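Local coordinates for protein alpha-2,3-sialyltransferase (Campylobacter jejuni, PDB 2P2V) that probably transfers sialic acid from a CMP-sialic acid donor to acceptor sugars in alpha-2,3 linkage, this chain being the N-terminal, donor-binding part of the enzyme, at residues 96-101 and 108-113; 114-119 and 270-275; 225-228 and 233-236; 153-158 and 212-217. All coordinates share one frame; numbering follows the deposited sequence.

In the fold
All four contacts are largely buried, and none has a hydrogen bond across it. Contacts 1 and 2 share helix 107-116 and touch through Phe109 and Tyr273. Both are aromatic, the first set by a cysteine sulfur and the second by a ring cluster that also faces a neighbouring subunit. Contacts 3 and 4 have no aromatic rings, contact 3 being purely aliphatic and contact 4 having one thiol, and no other chain reaches them: contact 4 pairs two helices nearer the middle of the chain than the others, while contact 3 sits at the edge strand 224-227, just after helix 207-221. Contact 1 meets contact 4 where Tyr153 OH bonds to Thr98 O; contact 3 meets contact 4 through Ile225 against the Leu214 backbone.

Contact 1 of 4, residues 96-101 and 108-113; sequences CSTFNL and DFLHQF
Cys96, at the end of strand 90-96, sends its sulfur towards two aromatic rings of helix 107-116, Phe109 and Phe113. With SG anti to the backbone N (chi1 -173°), the thiol leans from the strand end towards the helix. It reaches the rim of Phe109, where SG is 3.7 Å from CZ and stands 80° off the ring normal, an edge-on sulfur-aromatic contact. To Phe113 the same SG is more distant, 5.2 Å from the ring centroid and at an oblique angle.

Pure hydrocarbon packing accompanies this. Cys96 CB rests 3.6 Å from Phe113 CE1, and farther along the loop the methyl CG2 of Thr98 is 4.2 Å from Leu110 CD2. That methyl also approaches Phe109, obliquely. At the far end Leu110 CD1 comes up to the side-chain oxygen of Asn100, 3.4 Å from OD1, a methyl against an amide rather than a polar bond.

The hydrogen bonds of the loop lie elsewhere than across the contact. Thr98 OG1 gives a 3.0 Å hydrogen bond to Cys96 O, arriving from above the carbonyl plane, and also bonds to Tyr124 N. Thr98 O is in turn held by Tyr153 OH, and Glu105 binds the backbone of Phe99 and Leu101.

The chemistry is thus divided: the loop's hydrogen bonds run within it and to Glu105, Tyr124 and Tyr153, while the helix brings methyls and rings against a sulfur, carbon and one amide oxygen. No hydrogen bond crosses between the two segments, so what holds them to each other here is apolar and sulfur-aromatic contact.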
loop_
_atom_site.group_PDB
_atom_site.type_symbol
_atom_site.label_atom_id
_atom_site.label_comp_id
_atom_site.label_asym_id
_atom_site.label_seq_id
_atom_site.Cartn_x
_atom_site.Cartn_y
_atom_site.Cartn_z
ATOM N N CYS A 96 6.912 14.084 15.171
ATOM C CA CYS A 96 7.335 14.949 14.071
ATOM C C CYS A 96 6.128 15.753 13.634
ATOM O O CYS A 96 5.086 15.171 13.262
ATOM C CB CYS A 96 7.863 14.068 12.940
ATOM S SG CYS A 96 8.571 15.135 11.670
ATOM N N SER A 97 6.185 17.066 13.809
ATOM C CA SER A 97 5.105 17.993 13.451
ATOM C C SER A 97 4.899 18.081 11.928
ATOM O O SER A 97 5.648 18.780 11.189
ATOM C CB SER A 97 5.407 19.361 14.023
ATOM O OG SER A 97 5.738 19.316 15.401
ATOM N N THR A 98 3.902 17.344 11.441
ATOM C CA THR A 98 3.733 17.091 10.029
ATOM C C THR A 98 2.312 17.392 9.570
ATOM O O THR A 98 1.376 17.305 10.362
ATOM C CB THR A 98 4.052 15.579 9.706
ATOM O OG1 THR A 98 3.503 14.713 10.732
ATOM C CG2 THR A 98 5.609 15.342 9.591
ATOM N N PHE A 99 2.133 17.655 8.289
ATOM C CA PHE A 99 0.823 17.946 7.725
ATOM C C PHE A 99 0.415 16.944 6.654
ATOM O O PHE A 99 -0.713 17.005 6.211
ATOM C CB PHE A 99 0.802 19.376 7.116
ATOM C CG PHE A 99 1.040 20.461 8.135
ATOM C CD1 PHE A 99 2.302 21.042 8.262
ATOM C CD2 PHE A 99 0.028 20.817 9.054
ATOM C CE1 PHE A 99 2.574 22.004 9.234
ATOM C CE2 PHE A 99 0.270 21.809 10.024
ATOM C CZ PHE A 99 1.573 22.400 10.112
ATOM N N ASN A 100 1.353 16.100 6.143
ATOM C CA ASN A 100 1.137 15.209 5.020
ATOM C C ASN A 100 0.724 16.019 3.758
ATOM O O ASN A 100 -0.360 15.848 3.163
ATOM C CB ASN A 100 0.063 14.132 5.333
ATOM C CG ASN A 100 0.001 13.022 4.320
ATOM O OD1 ASN A 100 0.918 12.829 3.527
ATOM N ND2 ASN A 100 -1.135 12.226 4.346
ATOM N N LEU A 101 1.614 16.952 3.370
ATOM C CA LEU A 101 1.474 17.695 2.151
ATOM C C LEU A 101 2.838 17.591 1.464
ATOM O O LEU A 101 3.855 17.773 2.114
ATOM C CB LEU A 101 1.197 19.170 2.461
ATOM C CG LEU A 101 -0.221 19.422 3.012
ATOM C CD1 LEU A 101 -0.400 20.808 3.485
ATOM C CD2 LEU A 101 -1.133 19.148 1.862
ATOM N N ASP A 108 9.524 10.497 0.243
ATOM C CA ASP A 108 10.485 9.603 0.872
ATOM C C ASP A 108 10.597 9.827 2.367
ATOM O O ASP A 108 10.756 8.884 3.080
ATOM C CB ASP A 108 11.888 9.735 0.283
ATOM C CG ASP A 108 12.066 8.951 -1.064
ATOM O OD1 ASP A 108 11.267 8.035 -1.387
ATOM O OD2 ASP A 108 13.052 9.263 -1.786
ATOM N N PHE A 109 10.572 11.078 2.815
ATOM C CA PHE A 109 10.627 11.374 4.255
ATOM C C PHE A 109 9.480 10.638 4.937
ATOM O O PHE A 109 9.697 9.941 5.941
ATOM C CB PHE A 109 10.466 12.862 4.534
ATOM C CG PHE A 109 10.468 13.196 6.013
ATOM C CD1 PHE A 109 11.662 13.345 6.716
ATOM C CD2 PHE A 109 9.270 13.336 6.713
ATOM C CE1 PHE A 109 11.664 13.597 8.122
ATOM C CE2 PHE A 109 9.246 13.583 8.109
ATOM C CZ PHE A 109 10.422 13.731 8.823
ATOM N N LEU A 110 8.276 10.805 4.410
ATOM C CA LEU A 110 7.098 10.189 5.130
ATOM C C LEU A 110 7.110 8.683 5.055
ATOM O O LEU A 110 6.785 7.995 6.043
ATOM C CB LEU A 110 5.770 10.748 4.616
ATOM C CG LEU A 110 5.531 12.247 4.915
ATOM C CD1 LEU A 110 4.251 12.737 4.271
ATOM C CD2 LEU A 110 5.501 12.540 6.435
ATOM N N HIS A 111 7.483 8.160 3.889
ATOM C CA HIS A 111 7.553 6.712 3.601
ATOM C C HIS A 111 8.531 5.973 4.500
ATOM O O HIS A 111 8.270 4.851 4.966
ATOM C CB HIS A 111 7.934 6.468 2.125
ATOM C CG HIS A 111 8.122 5.021 1.768
ATOM N ND1 HIS A 111 9.370 4.448 1.582
ATOM C CD2 HIS A 111 7.221 4.038 1.537
ATOM C CE1 HIS A 111 9.223 3.173 1.264
ATOM N NE2 HIS A 111 7.929 2.898 1.242
ATOM N N GLN A 112 9.680 6.603 4.751
ATOM C CA GLN A 112 10.780 5.985 5.494
ATOM C C GLN A 112 10.796 6.424 6.927
ATOM O O GLN A 112 11.605 5.955 7.663
ATOM C CB GLN A 112 12.134 6.406 4.895
ATOM C CG GLN A 112 12.194 5.937 3.485
ATOM C CD GLN A 112 13.522 6.258 2.834
ATOM O OE1 GLN A 112 13.967 5.527 1.949
ATOM N NE2 GLN A 112 14.153 7.366 3.253
ATOM N N PHE A 113 9.887 7.321 7.324
ATOM C CA PHE A 113 9.911 7.826 8.690
ATOM C C PHE A 113 10.036 6.769 9.749
ATOM O O PHE A 113 10.938 6.833 10.589
ATOM C CB PHE A 113 8.662 8.721 8.980
ATOM C CG PHE A 113 8.719 9.352 10.313
ATOM C CD1 PHE A 113 9.447 10.527 10.529
ATOM C CD2 PHE A 113 8.083 8.746 11.407
ATOM C CE1 PHE A 113 9.527 11.124 11.772
ATOM C CE2 PHE A 113 8.192 9.309 12.624
ATOM C CZ PHE A 113 8.866 10.527 12.837
#

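Contact 2 of 4, residues 114-119 and 270-275; sequences YNFFPD and VSFYKN. With EDO (1,2-ethanediol), chain F.
Tyr273 and Phe116 bury most of this contact, and they meet as a T-shaped pair: the edge of the tyrosine ring points at the face of the phenylalanine. Their centroids are 5.0 Å apart and the planes stand at 83°. Tyr273 CD1 is the atom that touches, poised over the centre of the Phe116 ring and 3.8 Å from its CE1, with all six ring carbons at similar range. The tyrosine extends across from helix 268-283 because CG is anti to the backbone N (chi1 -174°). From the same helix as Tyr273, Phe272 brings CD1 to the rim of Phe116, 4.0 Å from CZ.

Phe117, the first residue beyond the helical part of 114-119, extends the cluster. Its CZ lies 3.8 Å from Tyr273 CE1, and the phenol oxygen comes in at the phenylalanine edge, close to the ring plane. CB of Phe116 lies over the centre of one face of Phe117.

An ethanediol molecule, probably from the crystallisation liquor, lies over one face of the Tyr273 ring. Its O2 hangs above the ring centre and makes a weak 3.4 Å hydrogen bond to Tyr273 O, while its O1 approaches Phe116.

The cluster joins the end of helix 107-116 to helix 268-283. Leu74 of helix 73-85 touches both Phe117 and Tyr273, and Phe73 meets Phe117 edge-to-face. A neighbouring subunit packs against the same region, its Ile142 on Phe116, its Tyr143 on Phe117 and its Pro102 on Phe272.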
loop_
_atom_site.group_PDB
_atom_site.type_symbol
_atom_site.label_atom_id
_atom_site.label_comp_id
_atom_site.label_asym_id
_atom_site.label_seq_id
_atom_site.Cartn_x
_atom_site.Cartn_y
_atom_site.Cartn_z
ATOM N N TYR A 114 9.077 5.826 9.816
ATOM C CA TYR A 114 9.139 4.841 10.846
ATOM C C TYR A 114 10.277 3.865 10.683
ATOM O O TYR A 114 10.685 3.224 11.642
ATOM C CB TYR A 114 7.799 4.091 10.894
ATOM C CG TYR A 114 6.709 4.976 11.412
ATOM C CD1 TYR A 114 6.828 5.581 12.656
ATOM C CD2 TYR A 114 5.553 5.211 10.645
ATOM C CE1 TYR A 114 5.781 6.422 13.148
ATOM C CE2 TYR A 114 4.524 6.058 11.116
ATOM C CZ TYR A 114 4.648 6.646 12.361
ATOM O OH TYR A 114 3.641 7.466 12.874
ATOM N N ASN A 115 10.821 3.764 9.462
ATOM C CA ASN A 115 11.979 2.900 9.247
ATOM C C ASN A 115 13.170 3.425 10.057
ATOM O O ASN A 115 13.900 2.645 10.628
ATOM C CB ASN A 115 12.343 2.835 7.724
ATOM C CG ASN A 115 11.193 2.318 6.867
ATOM O OD1 ASN A 115 10.280 3.043 6.530
ATOM N ND2 ASN A 115 11.240 1.088 6.527
ATOM N N PHE A 116 13.401 4.738 9.996
ATOM C CA PHE A 116 14.441 5.406 10.749
ATOM C C PHE A 116 14.113 5.657 12.217
ATOM O O PHE A 116 15.015 5.604 13.032
ATOM C CB PHE A 116 14.828 6.701 10.102
ATOM C CG PHE A 116 15.641 6.502 8.837
ATOM C CD1 PHE A 116 17.035 6.400 8.935
ATOM C CD2 PHE A 116 15.034 6.394 7.622
ATOM C CE1 PHE A 116 17.871 6.241 7.752
ATOM C CE2 PHE A 116 15.858 6.214 6.412
ATOM C CZ PHE A 116 17.273 6.126 6.540
ATOM N N PHE A 117 12.842 5.945 12.532
ATOM C CA PHE A 117 12.498 6.438 13.853
ATOM C C PHE A 117 11.320 5.597 14.364
ATOM O O PHE A 117 10.250 6.164 14.441
ATOM C CB PHE A 117 12.102 7.899 13.742
ATOM C CG PHE A 117 13.153 8.774 12.948
ATOM C CD1 PHE A 117 14.447 8.954 13.479
ATOM C CD2 PHE A 117 12.806 9.346 11.791
ATOM C CE1 PHE A 117 15.402 9.713 12.739
ATOM C CE2 PHE A 117 13.726 10.127 11.030
ATOM C CZ PHE A 117 15.007 10.288 11.563
ATOM N N PRO A 118 11.528 4.286 14.660
ATOM C CA PRO A 118 10.428 3.346 14.888
ATOM C C PRO A 118 9.545 3.667 16.074
ATOM O O PRO A 118 8.384 3.267 16.089
ATOM C CB PRO A 118 11.143 1.998 15.033
ATOM C CG PRO A 118 12.544 2.332 15.410
ATOM C CD PRO A 118 12.838 3.603 14.732
ATOM N N ASP A 119 10.095 4.376 17.044
ATOM C CA ASP A 119 9.365 4.777 18.260
ATOM C C ASP A 119 8.910 6.217 18.264
ATOM O O ASP A 119 8.363 6.692 19.282
ATOM C CB ASP A 119 10.191 4.454 19.501
ATOM C CG ASP A 119 11.500 5.193 19.586
ATOM O OD1 ASP A 119 11.908 5.874 18.600
ATOM O OD2 ASP A 119 12.126 5.067 20.644
ATOM N N VAL A 270 23.283 7.875 8.330
ATOM C CA VAL A 270 23.127 9.331 8.331
ATOM C C VAL A 270 23.437 9.835 6.940
ATOM O O VAL A 270 22.721 10.698 6.429
ATOM C CB VAL A 270 24.029 10.041 9.401
ATOM C CG1 VAL A 270 24.065 11.529 9.180
ATOM C CG2 VAL A 270 23.467 9.824 10.819
ATOM N N SER A 271 24.519 9.346 6.303
ATOM C CA SER A 271 24.808 9.888 4.950
ATOM C C SER A 271 23.709 9.576 3.944
ATOM O O SER A 271 23.370 10.415 3.144
ATOM C CB SER A 271 26.239 9.531 4.410
ATOM O OG SER A 271 26.518 8.202 4.709
ATOM N N PHE A 272 23.182 8.350 3.980
ATOM C CA PHE A 272 22.095 7.928 3.152
ATOM C C PHE A 272 20.920 8.891 3.356
ATOM O O PHE A 272 20.320 9.405 2.399
ATOM C CB PHE A 272 21.657 6.480 3.530
ATOM C CG PHE A 272 20.490 6.001 2.698
ATOM C CD1 PHE A 272 19.190 6.391 3.046
ATOM C CD2 PHE A 272 20.700 5.233 1.546
ATOM C CE1 PHE A 272 18.111 6.039 2.266
ATOM C CE2 PHE A 272 19.611 4.817 0.785
ATOM C CZ PHE A 272 18.308 5.250 1.135
ATOM N N TYR A 273 20.582 9.088 4.629
ATOM C CA TYR A 273 19.442 9.957 5.015
ATOM C C TYR A 273 19.572 11.396 4.530
ATOM O O TYR A 273 18.649 11.934 3.881
ATOM C CB TYR A 273 19.316 9.905 6.525
ATOM C CG TYR A 273 18.091 10.643 7.029
ATOM C CD1 TYR A 273 16.953 9.932 7.428
ATOM C CD2 TYR A 273 18.069 12.040 7.098
ATOM C CE1 TYR A 273 15.803 10.630 7.881
ATOM C CE2 TYR A 273 16.955 12.731 7.573
ATOM C CZ TYR A 273 15.834 12.019 7.938
ATOM O OH TYR A 273 14.698 12.676 8.415
ATOM N N LYS A 274 20.773 11.983 4.731
ATOM C CA LYS A 274 21.008 13.373 4.381
ATOM C C LYS A 274 21.090 13.543 2.884
ATOM O O LYS A 274 20.759 14.616 2.346
ATOM C CB LYS A 274 22.322 13.847 4.994
ATOM C CG LYS A 274 22.246 14.212 6.426
ATOM C CD LYS A 274 23.602 14.611 6.963
ATOM C CE LYS A 274 23.466 15.189 8.356
ATOM N NZ LYS A 274 24.776 15.727 8.819
ATOM N N ASN A 275 21.592 12.537 2.185
ATOM C CA ASN A 275 21.656 12.531 0.705
ATOM C C ASN A 275 20.268 12.645 0.103
ATOM O O ASN A 275 20.006 13.436 -0.808
ATOM C CB ASN A 275 22.308 11.239 0.187
ATOM C CG ASN A 275 22.352 11.158 -1.347
ATOM O OD1 ASN A 275 23.129 11.855 -1.982
ATOM N ND2 ASN A 275 21.528 10.286 -1.938
HETATM C C1 EDO F . 15.026 9.690 4.272
HETATM O O1 EDO F . 13.900 9.229 5.021
HETATM C C2 EDO F . 14.655 10.944 3.503
HETATM O O2 EDO F . 15.305 12.017 4.187
#

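Contact 3 of 4, residues 225-228 and 233-236; sequences IYAL and ILAN
Ala235, which lies against Ala227 of the edge strand, belongs to a short 3-10 turn closed by the hydrogen bond from Asn236 N to Ile233 O at 3.0 Å. That bond runs within 233-236; between the turn and the strand there is only carbon against carbon.

The methyl of Ala227 points at the turn and is the hub of the contact. It lies 4.1 Å from Leu234 CD2 and the same distance from Ala235 CA, with the two alanine CB atoms 4.3 Å apart. One small group therefore meets a leucine methyl and the CA and CB of an alanine together. Leu234 offers CD2 because its CG swings anti to the backbone N (chi1 -172°), which carries the branch towards the strand. The same side chain also packs on Leu168 of strand 165-169, while Ala235 continues onto Leu240.

Strand 224-227 is the outermost of the parallel sheet on this side. Tyr226 makes its backbone bonds to Ile166 and Leu168 of strand 165-169; those of Ala227 go to Pro239 and Ser241, in the chain that returns after the turn. The side chain of Leu234 is about 8 Å from the bound CMP-3-fluoro-sialic acid, near the donor pocket without touching the ligand.

The contact is small and purely apolar, without directional bonds: van der Waals contact of small groups lets the turn come close to the strand, whereas the directional bonds of the strand run instead to strand 165-169 and to Pro239 and Ser241.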
loop_
_atom_site.group_PDB
_atom_site.type_symbol
_atom_site.label_atom_id
_atom_site.label_comp_id
_atom_site.label_asym_id
_atom_site.label_seq_id
_atom_site.Cartn_x
_atom_site.Cartn_y
_atom_site.Cartn_z
ATOM N N ILE A 225 -8.804 27.367 26.791
ATOM C CA ILE A 225 -7.458 27.796 26.593
ATOM C C ILE A 225 -7.133 29.021 27.447
ATOM O O ILE A 225 -7.710 30.103 27.262
ATOM C CB ILE A 225 -7.147 28.108 25.083
ATOM C CG1 ILE A 225 -7.610 26.942 24.165
ATOM C CG2 ILE A 225 -5.690 28.481 24.946
ATOM C CD1 ILE A 225 -7.493 27.203 22.640
ATOM N N TYR A 226 -6.177 28.835 28.355
ATOM C CA TYR A 226 -5.679 29.900 29.206
ATOM C C TYR A 226 -4.252 30.300 28.933
ATOM O O TYR A 226 -3.474 29.503 28.392
ATOM C CB TYR A 226 -5.759 29.417 30.639
ATOM C CG TYR A 226 -7.186 29.146 31.045
ATOM C CD1 TYR A 226 -8.055 30.215 31.354
ATOM C CD2 TYR A 226 -7.680 27.863 31.086
ATOM C CE1 TYR A 226 -9.380 29.984 31.708
ATOM C CE2 TYR A 226 -8.994 27.612 31.446
ATOM C CZ TYR A 226 -9.836 28.681 31.759
ATOM O OH TYR A 226 -11.150 28.414 32.104
ATOM N N ALA A 227 -3.909 31.519 29.338
ATOM C CA ALA A 227 -2.524 31.980 29.412
ATOM C C ALA A 227 -1.938 31.776 30.813
ATOM O O ALA A 227 -2.686 31.674 31.799
ATOM C CB ALA A 227 -2.428 33.446 28.999
ATOM N N LEU A 228 -0.596 31.748 30.903
ATOM C CA LEU A 228 0.105 31.614 32.188
ATOM C C LEU A 228 1.064 32.794 32.461
ATOM O O LEU A 228 1.544 32.956 33.583
ATOM C CB LEU A 228 0.905 30.290 32.224
ATOM C CG LEU A 228 0.215 28.934 32.196
ATOM C CD1 LEU A 228 1.282 27.832 32.052
ATOM C CD2 LEU A 228 -0.611 28.677 33.456
ATOM N N ILE A 233 2.018 39.186 25.446
ATOM C CA ILE A 233 1.002 39.467 24.426
ATOM C C ILE A 233 -0.175 38.478 24.436
ATOM O O ILE A 233 -1.341 38.863 24.240
ATOM C CB ILE A 233 1.645 39.434 23.023
ATOM C CG1 ILE A 233 2.484 40.693 22.779
ATOM C CG2 ILE A 233 0.590 39.316 21.954
ATOM C CD1 ILE A 233 1.739 42.012 23.041
ATOM N N LEU A 234 0.132 37.196 24.624
ATOM C CA LEU A 234 -0.902 36.183 24.552
ATOM C C LEU A 234 -2.055 36.513 25.491
ATOM O O LEU A 234 -3.207 36.171 25.204
ATOM C CB LEU A 234 -0.338 34.798 24.888
ATOM C CG LEU A 234 -1.280 33.622 24.673
ATOM C CD1 LEU A 234 -1.430 33.318 23.205
ATOM C CD2 LEU A 234 -0.782 32.403 25.416
ATOM N N ALA A 235 -1.734 37.147 26.628
ATOM C CA ALA A 235 -2.729 37.311 27.714
ATOM C C ALA A 235 -3.812 38.339 27.333
ATOM O O ALA A 235 -4.901 38.372 27.936
ATOM C CB ALA A 235 -2.037 37.694 29.011
ATOM N N ASN A 236 -3.506 39.142 26.312
ATOM C CA ASN A 236 -4.464 40.071 25.693
ATOM C C ASN A 236 -5.480 39.388 24.801
ATOM O O ASN A 236 -6.421 40.035 24.334
ATOM C CB ASN A 236 -3.738 41.093 24.833
ATOM C CG ASN A 236 -2.869 42.031 25.639
ATOM O OD1 ASN A 236 -3.022 42.163 26.858
ATOM N ND2 ASN A 236 -1.930 42.693 24.952
#

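Contact 4 of 4, residues 153-158 and 212-217; sequences YMCAIA and EALKLL
Leu214 is the first residue of 212-217 to reach the neighbouring helix, with CD2 at 3.6 Å from Cys155 SG and at 3.9 Å from Cys155 CB. Its CG lies anti to the carbonyl carbon (chi1 -79°), which turns the branch across although CB itself is not aimed at the partner; elsewhere the side chain packs on Phe238.

One turn on, Leu217 points toward helix 150-161. Its CD1 settles against the backbone between Cys155 and Ala156, 3.9 Å from Ala156 N and close to the CB atoms of both residues. Phe133 of helix 131-144 touches both Leu217 and Ala156.

The two segments run nearly parallel, 10° between their directions, with axes 10.4 Å apart at closest approach. Helix 207-221 forms part of the beta-alpha-beta crossover from strand 165-169 to the adjacent parallel strand 224-227, and Cys155 also packs on Ile24 of the inner strand 21-25.

No hydrogen bond joins the two segments, and the contact is one of leucine methyls against a thiol and an alanine; the small Ala156 lets Leu217 come up to the main chain, while Leu214 stops at the cysteine side chain.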
loop_
_atom_site.group_PDB
_atom_site.type_symbol
_atom_site.label_atom_id
_atom_site.label_comp_id
_atom_site.label_asym_id
_atom_site.label_seq_id
_atom_site.Cartn_x
_atom_site.Cartn_y
_atom_site.Cartn_z
ATOM N N TYR A 153 0.109 23.949 16.634
ATOM C CA TYR A 153 0.090 22.538 16.251
ATOM C C TYR A 153 -0.033 21.642 17.470
ATOM O O TYR A 153 -0.828 20.701 17.470
ATOM C CB TYR A 153 1.411 22.220 15.467
ATOM C CG TYR A 153 1.419 20.876 14.802
ATOM C CD1 TYR A 153 1.098 20.755 13.456
ATOM C CD2 TYR A 153 1.760 19.731 15.516
ATOM C CE1 TYR A 153 1.085 19.499 12.874
ATOM C CE2 TYR A 153 1.739 18.477 14.943
ATOM C CZ TYR A 153 1.434 18.391 13.616
ATOM O OH TYR A 153 1.432 17.164 13.016
ATOM N N MET A 154 0.755 21.933 18.504
ATOM C CA MET A 154 0.735 21.167 19.739
ATOM C C MET A 154 -0.654 21.225 20.394
ATOM O O MET A 154 -1.101 20.212 21.000
ATOM C CB MET A 154 1.785 21.677 20.736
ATOM C CG MET A 154 3.245 21.274 20.322
ATOM S SD MET A 154 4.414 21.633 21.639
ATOM C CE MET A 154 4.410 23.380 21.511
ATOM N N CYS A 155 -1.306 22.378 20.294
ATOM C CA CYS A 155 -2.726 22.480 20.822
ATOM C C CYS A 155 -3.676 21.522 20.095
ATOM O O CYS A 155 -4.490 20.826 20.720
ATOM C CB CYS A 155 -3.249 23.913 20.679
ATOM S SG CYS A 155 -2.464 25.069 21.811
ATOM N N ALA A 156 -3.576 21.491 18.770
ATOM C CA ALA A 156 -4.374 20.601 17.935
ATOM C C ALA A 156 -4.094 19.161 18.325
ATOM O O ALA A 156 -5.013 18.338 18.506
ATOM C CB ALA A 156 -4.092 20.904 16.350
ATOM N N ILE A 157 -2.805 18.810 18.508
ATOM C CA ILE A 157 -2.467 17.458 18.878
ATOM C C ILE A 157 -3.101 17.108 20.241
ATOM O O ILE A 157 -3.715 16.025 20.400
ATOM C CB ILE A 157 -0.910 17.265 18.986
ATOM C CG1 ILE A 157 -0.315 17.264 17.572
ATOM C CG2 ILE A 157 -0.595 15.938 19.670
ATOM C CD1 ILE A 157 -0.433 15.953 16.811
ATOM N N ALA A 158 -2.950 18.024 21.182
ATOM C CA ALA A 158 -3.516 17.835 22.560
ATOM C C ALA A 158 -5.030 17.580 22.488
ATOM O O ALA A 158 -5.537 16.619 23.109
ATOM C CB ALA A 158 -3.191 19.018 23.446
ATOM N N GLU A 212 -6.536 33.070 15.222
ATOM C CA GLU A 212 -7.762 32.547 14.602
ATOM C C GLU A 212 -7.870 31.005 14.700
ATOM O O GLU A 212 -8.939 30.438 15.010
ATOM C CB GLU A 212 -7.775 32.964 13.141
ATOM C CG GLU A 212 -9.024 32.506 12.384
ATOM C CD GLU A 212 -8.842 32.763 10.899
ATOM O OE1 GLU A 212 -9.018 33.929 10.484
ATOM O OE2 GLU A 212 -8.485 31.806 10.163
ATOM N N ALA A 213 -6.752 30.320 14.410
ATOM C CA ALA A 213 -6.715 28.859 14.474
ATOM C C ALA A 213 -6.975 28.379 15.878
ATOM O O ALA A 213 -7.688 27.395 16.079
ATOM C CB ALA A 213 -5.358 28.337 13.978
ATOM N N LEU A 214 -6.363 29.038 16.859
ATOM C CA LEU A 214 -6.597 28.667 18.284
ATOM C C LEU A 214 -8.050 28.889 18.712
ATOM O O LEU A 214 -8.634 28.063 19.420
ATOM C CB LEU A 214 -5.689 29.490 19.198
ATOM C CG LEU A 214 -4.212 29.069 19.337
ATOM C CD1 LEU A 214 -3.395 30.165 20.064
ATOM C CD2 LEU A 214 -4.074 27.722 20.054
ATOM N N LYS A 215 -8.625 29.998 18.290
ATOM C CA LYS A 215 -10.052 30.282 18.586
ATOM C C LYS A 215 -10.961 29.261 17.912
ATOM O O LYS A 215 -11.946 28.802 18.484
ATOM C CB LYS A 215 -10.402 31.716 18.171
ATOM C CG LYS A 215 -9.781 32.789 19.100
ATOM C CD LYS A 215 -10.430 34.168 18.891
ATOM C CE LYS A 215 -9.799 34.949 17.695
ATOM N NZ LYS A 215 -9.795 36.473 17.894
ATOM N N LEU A 216 -10.599 28.859 16.692
ATOM C CA LEU A 216 -11.334 27.789 16.010
ATOM C C LEU A 216 -11.267 26.448 16.702
ATOM O O LEU A 216 -12.284 25.755 16.772
ATOM C CB LEU A 216 -10.937 27.663 14.529
ATOM C CG LEU A 216 -11.782 26.690 13.682
ATOM C CD1 LEU A 216 -13.282 27.163 13.625
ATOM C CD2 LEU A 216 -11.228 26.514 12.256
ATOM N N LEU A 217 -10.075 26.039 17.162
ATOM C CA LEU A 217 -9.944 24.795 17.915
ATOM C C LEU A 217 -10.881 24.833 19.108
ATOM O O LEU A 217 -11.557 23.842 19.402
ATOM C CB LEU A 217 -8.493 24.615 18.395
ATOM C CG LEU A 217 -7.534 24.136 17.281
ATOM C CD1 LEU A 217 -6.074 24.303 17.785
ATOM C CD2 LEU A 217 -7.867 22.694 16.910
#